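Local coordinates for protein integral membrane indolylacetylinositol arabinosyltransferase EmbC (Mycolicibacterium smegmatis, PDB 7BVE) that probably transfers arabinose units to build the arabinan of the mycobacterial cell wall, works as an integral membrane glycosyltransferase, and binds the drug ethambutol, at residues Leu25-Ala30 and Ala465-Ile470; Arg88-Ser93 and Gly106-Arg111; Gly185-Leu190 and Pro1045-Ala1050; Leu393-Ser398 and Ala412-Ile417. All coordinates share one frame; numbering follows the deposited sequence.

The four contacts form two pairs, and any contact of one pair has its centre 53 to 62 Å from the centre of any contact of the other. Contacts 1 and 4 belong to the helical membrane part, with centres about 17 Å apart, and they touch where Ala465 and Gly466 pack on Ile415 and Ile416. Contacts 2 and 3 belong to the beta-rich part, with centres about 11 Å apart. Along the chain contact 2 closes before contact 3 opens, contact 4 is nested inside the loops closed by contacts 1 and 3, and contacts 1 and 3 interleave. Residues distant in sequence therefore tie the N-terminal helix to the membrane bundle and the concanavalin-like domain to the C-terminal domain.

Contact 1. Residues Leu25-Ala30 and Ala465-Ile470; sequences LGTLMA and AGTVTI
Ala30 and Thr467 meet through a methyl group and a peptide carbonyl, for the flat groups here are backbone amides rather than rings. Ala30 CB lies 3.3 Å from Thr467 O, beyond the oxygen and tilted well out of the carbonyl plane. In return Ile470 CG2 sits 3.4 Å from Ala30 O, beyond the oxygen and less tilted from the plane of that carbonyl. The two backbones come nearest at the same point, with 6.1 Å between Ala30 CA and Thr467 CA. Thr467 adds its hydroxyl: OG1 is placed between its own backbone N and carbonyl carbon (chi1 64°), which brings it to 3.6 Å from Ala30 CB and 3.8 Å from Thr27 CA. Both threonine hydroxyls are bonded back along their own helices, Thr27 OG1 to Gly23 O and Thr467 OG1 to Ala463 O, so the packing across the gap is van der Waals in kind. Thr467 also opens a type I beta turn that ends at Ile470, whose side chain continues onto Thr33 and Pro34. Helix 14-32 is thereby laid against helix 456-467 and the turn that follows, while Leu25 packs on helix 214-238 and Ala465 on both that helix and helix 409-422.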
loop_
_atom_site.group_PDB
_atom_site.type_symbol
_atom_site.label_atom_id
_atom_site.label_comp_id
_atom_site.label_asym_id
_atom_site.label_seq_id
_atom_site.Cartn_x
_atom_site.Cartn_y
_atom_site.Cartn_z
ATOM N N LEU A 25 -36.678 -35.731 13.272
ATOM C CA LEU A 25 -36.494 -35.426 14.688
ATOM C C LEU A 25 -35.143 -34.781 14.964
ATOM O O LEU A 25 -35.049 -33.872 15.801
ATOM C CB LEU A 25 -36.673 -36.675 15.531
ATOM C CG LEU A 25 -38.136 -37.098 15.669
ATOM C CD1 LEU A 25 -38.256 -38.437 16.351
ATOM C CD2 LEU A 25 -38.843 -36.042 16.471
ATOM N N GLY A 26 -34.093 -35.212 14.261
ATOM C CA GLY A 26 -32.801 -34.569 14.425
ATOM C C GLY A 26 -32.791 -33.138 13.926
ATOM O O GLY A 26 -32.221 -32.251 14.571
ATOM N N THR A 27 -33.470 -32.882 12.802
ATOM C CA THR A 27 -33.545 -31.520 12.279
ATOM C C THR A 27 -34.343 -30.605 13.208
ATOM O O THR A 27 -33.952 -29.454 13.439
ATOM C CB THR A 27 -34.157 -31.540 10.881
ATOM O OG1 THR A 27 -33.433 -32.467 10.069
ATOM C CG2 THR A 27 -34.066 -30.176 10.232
ATOM N N LEU A 28 -35.434 -31.112 13.789
ATOM C CA LEU A 28 -36.232 -30.291 14.703
ATOM C C LEU A 28 -35.503 -30.022 16.018
ATOM O O LEU A 28 -35.517 -28.888 16.517
ATOM C CB LEU A 28 -37.591 -30.945 14.954
ATOM C CG LEU A 28 -38.769 -30.514 14.075
ATOM C CD1 LEU A 28 -38.586 -30.849 12.603
ATOM C CD2 LEU A 28 -40.021 -31.183 14.598
ATOM N N MET A 29 -34.851 -31.038 16.593
ATOM C CA MET A 29 -34.068 -30.809 17.805
ATOM C C MET A 29 -32.841 -29.940 17.567
ATOM O O MET A 29 -32.331 -29.354 18.525
ATOM C CB MET A 29 -33.616 -32.130 18.417
ATOM C CG MET A 29 -34.713 -32.986 19.003
ATOM S SD MET A 29 -35.471 -32.273 20.462
ATOM C CE MET A 29 -36.780 -33.456 20.753
ATOM N N ALA A 30 -32.344 -29.851 16.334
ATOM C CA ALA A 30 -31.261 -28.926 16.024
ATOM C C ALA A 30 -31.736 -27.501 15.803
ATOM O O ALA A 30 -31.023 -26.561 16.156
ATOM C CB ALA A 30 -30.499 -29.398 14.790
ATOM N N ALA A 465 -27.784 -34.428 8.900
ATOM C CA ALA A 465 -26.334 -34.295 8.847
ATOM C C ALA A 465 -25.907 -32.856 8.617
ATOM O O ALA A 465 -24.845 -32.446 9.090
ATOM C CB ALA A 465 -25.771 -35.189 7.746
ATOM N N GLY A 466 -26.717 -32.074 7.905
ATOM C CA GLY A 466 -26.390 -30.672 7.725
ATOM C C GLY A 466 -26.566 -29.852 8.989
ATOM O O GLY A 466 -25.814 -28.903 9.227
ATOM N N THR A 467 -27.551 -30.198 9.816
ATOM C CA THR A 467 -27.825 -29.411 11.013
ATOM C C THR A 467 -27.225 -29.985 12.291
ATOM O O THR A 467 -27.499 -29.448 13.364
ATOM C CB THR A 467 -29.329 -29.241 11.215
ATOM O OG1 THR A 467 -29.925 -30.521 11.448
ATOM C CG2 THR A 467 -29.966 -28.595 10.001
ATOM N N VAL A 468 -26.436 -31.059 12.220
ATOM C CA VAL A 468 -25.803 -31.601 13.424
ATOM C C VAL A 468 -24.772 -30.657 14.062
ATOM O O VAL A 468 -24.446 -30.817 15.240
ATOM C CB VAL A 468 -25.166 -32.976 13.093
ATOM C CG1 VAL A 468 -23.879 -32.817 12.314
ATOM C CG2 VAL A 468 -24.972 -33.836 14.334
ATOM N N THR A 469 -24.281 -29.649 13.340
ATOM C CA THR A 469 -23.216 -28.798 13.866
ATOM C C THR A 469 -23.743 -27.734 14.834
ATOM O O THR A 469 -22.975 -27.204 15.652
ATOM C CB THR A 469 -22.468 -28.170 12.683
ATOM O OG1 THR A 469 -22.199 -29.196 11.722
ATOM C CG2 THR A 469 -21.119 -27.603 13.099
ATOM N N ILE A 470 -25.048 -27.451 14.792
ATOM C CA ILE A 470 -25.666 -26.479 15.692
ATOM C C ILE A 470 -25.599 -26.949 17.144
ATOM O O ILE A 470 -25.500 -26.133 18.067
ATOM C CB ILE A 470 -27.105 -26.208 15.205
ATOM C CG1 ILE A 470 -27.058 -25.576 13.820
ATOM C CG2 ILE A 470 -27.868 -25.272 16.111
ATOM C CD1 ILE A 470 -28.398 -25.466 13.156
#

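Contact 2. Residues Arg88-Ser93 and Gly106-Arg111; sequences RSVLLS and GLLIER
Leu92 and Ile109 pair within a four-stranded antiparallel sheet of the concanavalin-like domain: Arg88-Ser93 contains its edge strand 90-93, irregular and weakly bonded, and Gly106-Arg111 most of the next strand, 107-112. The pairing rests on two backbone bonds: Ile109 N to Leu92 O at 3.1 Å, with an N-H...O angle of 158°, and Arg111 N to Ser89 O at 3.2 Å, bent to 146°. Between them the chain turns a corner at Leu91, which interrupts the ladder before Ser93 and Leu108 face each other as a non-hydrogen-bonded pair. Val90, Ser93, Leu108 and Glu110 share one face of the sheet. Leu92 and Ile109 run next to each other in the same direction, with Ile109 CD1 3.9 Å from Leu92 CB; Ile109 and Leu107 extend this apolar layer onto Val118 of strand 115-120. Leu91 packs beside Ile109 and also touches Val72 and Leu190. Near the Arg111 end, the side chains of Val90 and Glu110 meet at a slant, the CG1 branch of Val90 resting 3.8 Å from Glu110 CB. The same branch also approaches Leu108 CD2. Glu110 CG stands anti to its backbone N (chi1 -171°), which brings CB and CG of Glu110 across the CG1 methyl of Val90. Ser93 OG, hydrogen-bonded to Val95 O, also borders Leu108: its distance to Leu108 CD2 is 3.3 Å.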
loop_
_atom_site.group_PDB
_atom_site.type_symbol
_atom_site.label_atom_id
_atom_site.label_comp_id
_atom_site.label_asym_id
_atom_site.label_seq_id
_atom_site.Cartn_x
_atom_site.Cartn_y
_atom_site.Cartn_z
ATOM N N ARG A 88 -6.751 14.708 52.031
ATOM C CA ARG A 88 -7.774 13.726 51.699
ATOM C C ARG A 88 -8.792 14.374 50.774
ATOM O O ARG A 88 -9.627 15.162 51.221
ATOM C CB ARG A 88 -8.435 13.231 52.979
ATOM C CG ARG A 88 -7.478 12.541 53.907
ATOM C CD ARG A 88 -8.156 12.083 55.172
ATOM N NE ARG A 88 -7.194 11.485 56.090
ATOM C CZ ARG A 88 -6.860 10.200 56.089
ATOM N NH1 ARG A 88 -5.970 9.747 56.957
ATOM N NH2 ARG A 88 -7.414 9.366 55.221
ATOM N N SER A 89 -8.733 14.050 49.485
ATOM C CA SER A 89 -9.608 14.714 48.525
ATOM C C SER A 89 -10.863 13.902 48.223
ATOM O O SER A 89 -11.978 14.399 48.397
ATOM C CB SER A 89 -8.843 15.022 47.235
ATOM O OG SER A 89 -7.858 16.009 47.464
ATOM N N VAL A 90 -10.708 12.662 47.779
ATOM C CA VAL A 90 -11.860 11.912 47.295
ATOM C C VAL A 90 -12.590 11.263 48.462
ATOM O O VAL A 90 -11.987 10.801 49.435
ATOM C CB VAL A 90 -11.447 10.887 46.222
ATOM C CG1 VAL A 90 -10.816 11.591 45.048
ATOM C CG2 VAL A 90 -10.514 9.838 46.759
ATOM N N LEU A 91 -13.915 11.294 48.386
ATOM C CA LEU A 91 -14.777 10.564 49.298
ATOM C C LEU A 91 -15.053 9.159 48.804
ATOM O O LEU A 91 -15.176 8.236 49.616
ATOM C CB LEU A 91 -16.102 11.314 49.465
ATOM C CG LEU A 91 -17.194 10.761 50.376
ATOM C CD1 LEU A 91 -16.745 10.779 51.797
ATOM C CD2 LEU A 91 -18.449 11.568 50.225
ATOM N N LEU A 92 -15.117 8.985 47.488
ATOM C CA LEU A 92 -15.440 7.725 46.850
ATOM C C LEU A 92 -15.014 7.840 45.399
ATOM O O LEU A 92 -14.987 8.934 44.842
ATOM C CB LEU A 92 -16.931 7.424 46.975
ATOM C CG LEU A 92 -17.516 6.062 46.659
ATOM C CD1 LEU A 92 -18.659 5.872 47.602
ATOM C CD2 LEU A 92 -18.008 5.990 45.234
ATOM N N SER A 93 -14.682 6.708 44.797
ATOM C CA SER A 93 -14.178 6.685 43.435
ATOM C C SER A 93 -14.349 5.282 42.888
ATOM O O SER A 93 -14.557 4.332 43.642
ATOM C CB SER A 93 -12.713 7.102 43.380
ATOM O OG SER A 93 -12.213 7.015 42.065
ATOM N N GLY A 106 -13.833 7.482 34.656
ATOM C CA GLY A 106 -14.527 6.907 35.789
ATOM C C GLY A 106 -15.343 7.889 36.593
ATOM O O GLY A 106 -15.778 8.916 36.077
ATOM N N LEU A 107 -15.557 7.580 37.862
ATOM C CA LEU A 107 -16.404 8.369 38.739
ATOM C C LEU A 107 -15.595 8.889 39.913
ATOM O O LEU A 107 -14.678 8.219 40.389
ATOM C CB LEU A 107 -17.560 7.522 39.253
ATOM C CG LEU A 107 -18.765 8.093 39.990
ATOM C CD1 LEU A 107 -19.835 7.160 39.649
ATOM C CD2 LEU A 107 -18.612 8.100 41.481
ATOM N N LEU A 108 -15.957 10.075 40.394
ATOM C CA LEU A 108 -15.299 10.706 41.527
ATOM C C LEU A 108 -16.303 11.551 42.290
ATOM O O LEU A 108 -17.133 12.231 41.688
ATOM C CB LEU A 108 -14.127 11.587 41.081
ATOM C CG LEU A 108 -12.841 10.966 40.540
ATOM C CD1 LEU A 108 -11.986 12.022 39.922
ATOM C CD2 LEU A 108 -12.088 10.317 41.655
ATOM N N ILE A 109 -16.231 11.499 43.614
ATOM C CA ILE A 109 -17.002 12.382 44.481
ATOM C C ILE A 109 -15.942 13.210 45.206
ATOM O O ILE A 109 -16.022 13.476 46.409
ATOM C CB ILE A 109 -17.952 11.600 45.409
ATOM C CG1 ILE A 109 -18.787 10.638 44.574
ATOM C CG2 ILE A 109 -18.996 12.499 46.048
ATOM C CD1 ILE A 109 -19.630 9.703 45.379
ATOM N N GLU A 110 -14.886 13.540 44.464
ATOM C CA GLU A 110 -13.759 14.357 44.898
ATOM C C GLU A 110 -14.228 15.712 45.408
ATOM O O GLU A 110 -15.254 16.223 44.960
ATOM C CB GLU A 110 -12.785 14.522 43.724
ATOM C CG GLU A 110 -11.447 15.174 44.043
ATOM C CD GLU A 110 -10.536 15.267 42.835
ATOM O OE1 GLU A 110 -10.962 14.853 41.736
ATOM O OE2 GLU A 110 -9.393 15.751 42.980
ATOM N N ARG A 111 -13.500 16.295 46.352
ATOM C CA ARG A 111 -13.794 17.628 46.854
ATOM C C ARG A 111 -12.891 18.634 46.158
ATOM O O ARG A 111 -11.710 18.751 46.492
ATOM C CB ARG A 111 -13.601 17.701 48.361
ATOM C CG ARG A 111 -13.903 19.060 48.928
ATOM C CD ARG A 111 -13.638 19.080 50.403
ATOM N NE ARG A 111 -12.252 18.743 50.696
ATOM C CZ ARG A 111 -11.243 19.604 50.663
ATOM N NH1 ARG A 111 -11.458 20.873 50.354
ATOM N NH2 ARG A 111 -10.016 19.192 50.946
#

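Contact 3. Residues Gly185-Leu190 and Pro1045-Ala1050; sequences GVFTDL and PWYPDA
Phe187 and Tyr1047 supply the aromatic part of this contact. Their ring planes are nearly perpendicular, at 89°, and the centroids are 5.4 Å apart, yet the approach is oblique. The touching is done along one side of the tyrosine ring: its CD2 comes 3.6 Å from Phe187 CD1, and its CE2 equally near Phe187 CB. On Phe187, CG lies anti to the carbonyl carbon (chi1 -56°), turning the ring toward the Tyr1047-Ala1050 loop.

The apolar contribution is smaller. The methyl of Ala1050 lies at the edge of the Phe187 ring, near its plane, with CB 4.3 Å from Phe187 CE1. Tyr1047 and Ala1050 are the first and last residues of a type I beta turn, and this brings both side chains to the same phenylalanine.

Polar atoms approach the tyrosine at two places. At the hydroxyl, Asp189 OD1 is 3.2 Å from Tyr1047 OH, with carboxylate and ring planes 46° apart; beside the CE2 side of the ring, Thr188 O is 3.7 Å from Tyr1047 CE2. The other carboxylate oxygen, Asp189 OD2, is engaged in a salt bridge with Lys97 NZ. Thr188 OG1 bonds to Leu91 O, which links this loop to residues Arg88-Ser93.

Together these contacts form an interdomain loop-to-loop interface: a loop of the concanavalin-like domain meets a turn of the C-terminal domain between strands 1039-1045 and 1051-1052.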
loop_
_atom_site.group_PDB
_atom_site.type_symbol
_atom_site.label_atom_id
_atom_site.label_comp_id
_atom_site.label_asym_id
_atom_site.label_seq_id
_atom_site.Cartn_x
_atom_site.Cartn_y
_atom_site.Cartn_z
ATOM N N GLY A 185 -12.351 -0.919 40.719
ATOM C CA GLY A 185 -12.340 -1.098 42.155
ATOM C C GLY A 185 -13.110 0.027 42.792
ATOM O O GLY A 185 -13.664 0.843 42.066
ATOM N N VAL A 186 -13.188 0.096 44.113
ATOM C CA VAL A 186 -13.842 1.207 44.795
ATOM C C VAL A 186 -12.853 1.759 45.804
ATOM O O VAL A 186 -12.550 1.098 46.803
ATOM C CB VAL A 186 -15.149 0.794 45.478
ATOM C CG1 VAL A 186 -15.738 1.963 46.230
ATOM C CG2 VAL A 186 -16.150 0.281 44.467
ATOM N N PHE A 187 -12.357 2.965 45.557
ATOM C CA PHE A 187 -11.270 3.550 46.322
ATOM C C PHE A 187 -11.781 4.739 47.122
ATOM O O PHE A 187 -12.793 5.347 46.780
ATOM C CB PHE A 187 -10.144 3.987 45.393
ATOM C CG PHE A 187 -9.637 2.891 44.526
ATOM C CD1 PHE A 187 -8.829 1.901 45.024
ATOM C CD2 PHE A 187 -9.964 2.860 43.190
ATOM C CE1 PHE A 187 -8.382 0.891 44.222
ATOM C CE2 PHE A 187 -9.512 1.859 42.388
ATOM C CZ PHE A 187 -8.722 0.880 42.895
ATOM N N THR A 188 -11.074 5.069 48.196
ATOM C CA THR A 188 -11.490 6.147 49.085
ATOM C C THR A 188 -10.263 6.704 49.792
ATOM O O THR A 188 -9.154 6.183 49.652
ATOM C CB THR A 188 -12.522 5.661 50.094
ATOM O OG1 THR A 188 -12.965 6.769 50.882
ATOM C CG2 THR A 188 -11.917 4.636 51.000
ATOM N N ASP A 189 -10.469 7.779 50.558
ATOM C CA ASP A 189 -9.407 8.382 51.358
ATOM C C ASP A 189 -9.782 8.551 52.821
ATOM O O ASP A 189 -9.191 9.395 53.496
ATOM C CB ASP A 189 -8.982 9.751 50.815
ATOM C CG ASP A 189 -8.159 9.652 49.558
ATOM O OD1 ASP A 189 -7.581 8.579 49.307
ATOM O OD2 ASP A 189 -8.038 10.665 48.842
ATOM N N LEU A 190 -10.742 7.796 53.330
ATOM C CA LEU A 190 -11.082 7.866 54.740
ATOM C C LEU A 190 -10.619 6.597 55.445
ATOM O O LEU A 190 -10.173 5.638 54.816
ATOM C CB LEU A 190 -12.581 8.074 54.917
ATOM C CG LEU A 190 -13.153 9.340 54.292
ATOM C CD1 LEU A 190 -14.634 9.402 54.536
ATOM C CD2 LEU A 190 -12.473 10.554 54.849
ATOM N N PRO A 1045 0.640 -1.304 42.421
ATOM C CA PRO A 1045 -0.639 -0.619 42.593
ATOM C C PRO A 1045 -0.451 0.790 43.122
ATOM O O PRO A 1045 0.518 1.088 43.820
ATOM C CB PRO A 1045 -1.364 -1.491 43.622
ATOM C CG PRO A 1045 -0.682 -2.793 43.574
ATOM C CD PRO A 1045 0.739 -2.478 43.297
ATOM N N TRP A 1046 -1.396 1.667 42.776
ATOM C CA TRP A 1046 -1.394 3.000 43.366
ATOM C C TRP A 1046 -1.796 2.951 44.832
ATOM O O TRP A 1046 -1.200 3.638 45.667
ATOM C CB TRP A 1046 -2.326 3.943 42.616
ATOM C CG TRP A 1046 -1.944 4.282 41.236
ATOM C CD1 TRP A 1046 -2.534 3.844 40.105
ATOM C CD2 TRP A 1046 -0.882 5.137 40.830
ATOM N NE1 TRP A 1046 -1.919 4.377 39.009
ATOM C CE2 TRP A 1046 -0.893 5.174 39.428
ATOM C CE3 TRP A 1046 0.081 5.878 41.515
ATOM C CZ2 TRP A 1046 0.017 5.920 38.698
ATOM C CZ3 TRP A 1046 0.985 6.613 40.789
ATOM C CH2 TRP A 1046 0.947 6.632 39.395
ATOM N N TYR A 1047 -2.817 2.165 45.167
ATOM C CA TYR A 1047 -3.178 2.002 46.568
ATOM C C TYR A 1047 -2.749 0.614 47.028
ATOM O O TYR A 1047 -3.393 -0.381 46.659
ATOM C CB TYR A 1047 -4.680 2.199 46.806
ATOM C CG TYR A 1047 -5.213 3.610 46.671
ATOM C CD1 TYR A 1047 -4.386 4.687 46.387
ATOM C CD2 TYR A 1047 -6.539 3.875 46.912
ATOM C CE1 TYR A 1047 -4.895 5.971 46.283
ATOM C CE2 TYR A 1047 -7.047 5.142 46.823
ATOM C CZ TYR A 1047 -6.231 6.182 46.511
ATOM O OH TYR A 1047 -6.775 7.438 46.429
ATOM N N PRO A 1048 -1.688 0.487 47.829
ATOM C CA PRO A 1048 -1.223 -0.846 48.228
ATOM C C PRO A 1048 -2.111 -1.538 49.246
ATOM O O PRO A 1048 -2.030 -2.766 49.374
ATOM C CB PRO A 1048 0.164 -0.567 48.810
ATOM C CG PRO A 1048 0.561 0.758 48.239
ATOM C CD PRO A 1048 -0.706 1.526 48.155
ATOM N N ASP A 1049 -2.952 -0.802 49.971
ATOM C CA ASP A 1049 -3.840 -1.361 50.985
ATOM C C ASP A 1049 -5.207 -1.750 50.435
ATOM O O ASP A 1049 -6.192 -1.761 51.183
ATOM C CB ASP A 1049 -3.996 -0.370 52.136
ATOM C CG ASP A 1049 -4.446 1.007 51.668
ATOM O OD1 ASP A 1049 -4.488 1.250 50.443
ATOM O OD2 ASP A 1049 -4.772 1.848 52.528
ATOM N N ALA A 1050 -5.296 -2.066 49.150
ATOM C CA ALA A 1050 -6.557 -2.405 48.501
ATOM C C ALA A 1050 -6.633 -3.919 48.356
ATOM O O ALA A 1050 -5.980 -4.502 47.489
ATOM C CB ALA A 1050 -6.665 -1.707 47.153
#

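Contact 4. Residues Leu393-Ser398 and Ala412-Ile417; sequences LLTWCS and AVAIII
Ser398 and Ala414 bring two antiparallel helices together through small groups. The segment axes approach to 8.5 Å at an angle of 166°, and the nearest backbone pair is Thr395 with Ala414, 4.7 Å between CA atoms. Van der Waals contacts dominate. Ala414 CB lies 3.7 Å from Ser398 CB and 3.8 Å from Thr395 O, so one methyl is packed between two turns of the opposing helix. Ile417 meets that helix with two branches: CG2 lies 3.8 Å from Thr395 OG1, the two side chains running past each other in opposite senses, and CD1 reaches 4.3 Å from Leu394 CB.

The hydroxyl bonds stay within helix 385-405. Ser398 OG, set beside its own backbone N (chi1 -62°), donates to Leu394 O at 2.9 Å; this carbonyl also takes the helical bond from Ser398 N, one donor on either side of the carbonyl plane. Thr395 OG1 is bonded likewise to Gly391 O.

Helices 385-405 and 409-422 are thus joined as a helical hairpin, in which both hydroxyls are satisfied by main-chain carbonyls of their own helix. Serine and threonine can consequently lie against alanine and isoleucine of a predicted transmembrane segment, consistent with a seam that is van der Waals in kind.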
loop_
_atom_site.group_PDB
_atom_site.type_symbol
_atom_site.label_atom_id
_atom_site.label_comp_id
_atom_site.label_asym_id
_atom_site.label_seq_id
_atom_site.Cartn_x
_atom_site.Cartn_y
_atom_site.Cartn_z
ATOM N N LEU A 393 -9.588 -31.450 1.876
ATOM C CA LEU A 393 -9.223 -32.713 1.229
ATOM C C LEU A 393 -10.195 -33.837 1.552
ATOM O O LEU A 393 -10.587 -34.593 0.661
ATOM C CB LEU A 393 -7.819 -33.149 1.607
ATOM C CG LEU A 393 -6.675 -32.539 0.840
ATOM C CD1 LEU A 393 -5.455 -33.172 1.378
ATOM C CD2 LEU A 393 -6.842 -32.877 -0.614
ATOM N N LEU A 394 -10.587 -33.977 2.818
ATOM C CA LEU A 394 -11.491 -35.067 3.166
ATOM C C LEU A 394 -12.895 -34.844 2.621
ATOM O O LEU A 394 -13.586 -35.817 2.297
ATOM C CB LEU A 394 -11.529 -35.263 4.673
ATOM C CG LEU A 394 -10.244 -35.796 5.293
ATOM C CD1 LEU A 394 -10.386 -35.864 6.792
ATOM C CD2 LEU A 394 -9.911 -37.148 4.725
ATOM N N THR A 395 -13.314 -33.586 2.462
ATOM C CA THR A 395 -14.593 -33.299 1.820
ATOM C C THR A 395 -14.579 -33.711 0.356
ATOM O O THR A 395 -15.503 -34.386 -0.117
ATOM C CB THR A 395 -14.922 -31.814 1.951
ATOM O OG1 THR A 395 -14.920 -31.446 3.331
ATOM C CG2 THR A 395 -16.284 -31.529 1.395
ATOM N N TRP A 396 -13.519 -33.339 -0.375
ATOM C CA TRP A 396 -13.426 -33.721 -1.784
ATOM C C TRP A 396 -13.290 -35.227 -1.955
ATOM O O TRP A 396 -13.856 -35.798 -2.889
ATOM C CB TRP A 396 -12.246 -33.026 -2.452
ATOM C CG TRP A 396 -12.152 -33.315 -3.926
ATOM C CD1 TRP A 396 -12.954 -32.831 -4.903
ATOM C CD2 TRP A 396 -11.239 -34.206 -4.572
ATOM N NE1 TRP A 396 -12.581 -33.321 -6.121
ATOM C CE2 TRP A 396 -11.533 -34.178 -5.946
ATOM C CE3 TRP A 396 -10.200 -35.021 -4.124
ATOM C CZ2 TRP A 396 -10.823 -34.921 -6.872
ATOM C CZ3 TRP A 396 -9.509 -35.767 -5.044
ATOM C CH2 TRP A 396 -9.820 -35.715 -6.402
ATOM N N CYS A 397 -12.580 -35.895 -1.044
ATOM C CA CYS A 397 -12.405 -37.340 -1.167
ATOM C C CYS A 397 -13.691 -38.093 -0.862
ATOM O O CYS A 397 -14.004 -39.081 -1.536
ATOM C CB CYS A 397 -11.277 -37.816 -0.259
ATOM S SG CYS A 397 -9.643 -37.271 -0.765
ATOM N N SER A 398 -14.473 -37.623 0.116
ATOM C CA SER A 398 -15.749 -38.269 0.408
ATOM C C SER A 398 -16.747 -38.074 -0.724
ATOM O O SER A 398 -17.465 -39.014 -1.090
ATOM C CB SER A 398 -16.325 -37.725 1.709
ATOM O OG SER A 398 -15.479 -38.007 2.801
ATOM N N ALA A 412 -23.138 -37.497 2.726
ATOM C CA ALA A 412 -23.588 -36.962 4.010
ATOM C C ALA A 412 -22.421 -36.759 4.972
ATOM O O ALA A 412 -22.391 -35.782 5.736
ATOM C CB ALA A 412 -24.633 -37.887 4.623
ATOM N N VAL A 413 -21.439 -37.662 4.932
ATOM C CA VAL A 413 -20.228 -37.506 5.734
ATOM C C VAL A 413 -19.439 -36.282 5.280
ATOM O O VAL A 413 -18.881 -35.545 6.102
ATOM C CB VAL A 413 -19.396 -38.801 5.677
ATOM C CG1 VAL A 413 -18.034 -38.620 6.282
ATOM C CG2 VAL A 413 -20.107 -39.890 6.429
ATOM N N ALA A 414 -19.433 -36.012 3.974
ATOM C CA ALA A 414 -18.775 -34.816 3.464
ATOM C C ALA A 414 -19.488 -33.547 3.900
ATOM O O ALA A 414 -18.842 -32.524 4.140
ATOM C CB ALA A 414 -18.698 -34.876 1.949
ATOM N N ILE A 415 -20.818 -33.592 4.011
ATOM C CA ILE A 415 -21.565 -32.445 4.535
ATOM C C ILE A 415 -21.218 -32.193 6.000
ATOM O O ILE A 415 -21.025 -31.041 6.416
ATOM C CB ILE A 415 -23.079 -32.652 4.329
ATOM C CG1 ILE A 415 -23.425 -32.600 2.848
ATOM C CG2 ILE A 415 -23.894 -31.607 5.044
ATOM C CD1 ILE A 415 -24.832 -32.998 2.561
ATOM N N ILE A 416 -21.087 -33.265 6.790
ATOM C CA ILE A 416 -20.700 -33.128 8.198
ATOM C C ILE A 416 -19.295 -32.541 8.333
ATOM O O ILE A 416 -19.071 -31.609 9.114
ATOM C CB ILE A 416 -20.814 -34.481 8.923
ATOM C CG1 ILE A 416 -22.272 -34.899 9.038
ATOM C CG2 ILE A 416 -20.186 -34.431 10.295
ATOM C CD1 ILE A 416 -22.447 -36.291 9.555
ATOM N N ILE A 417 -18.342 -33.042 7.543
ATOM C CA ILE A 417 -16.959 -32.561 7.624
ATOM C C ILE A 417 -16.848 -31.120 7.127
ATOM O O ILE A 417 -16.120 -30.305 7.708
ATOM C CB ILE A 417 -16.024 -33.511 6.850
ATOM C CG1 ILE A 417 -15.992 -34.878 7.514
ATOM C CG2 ILE A 417 -14.613 -32.989 6.793
ATOM C CD1 ILE A 417 -15.285 -35.915 6.698
#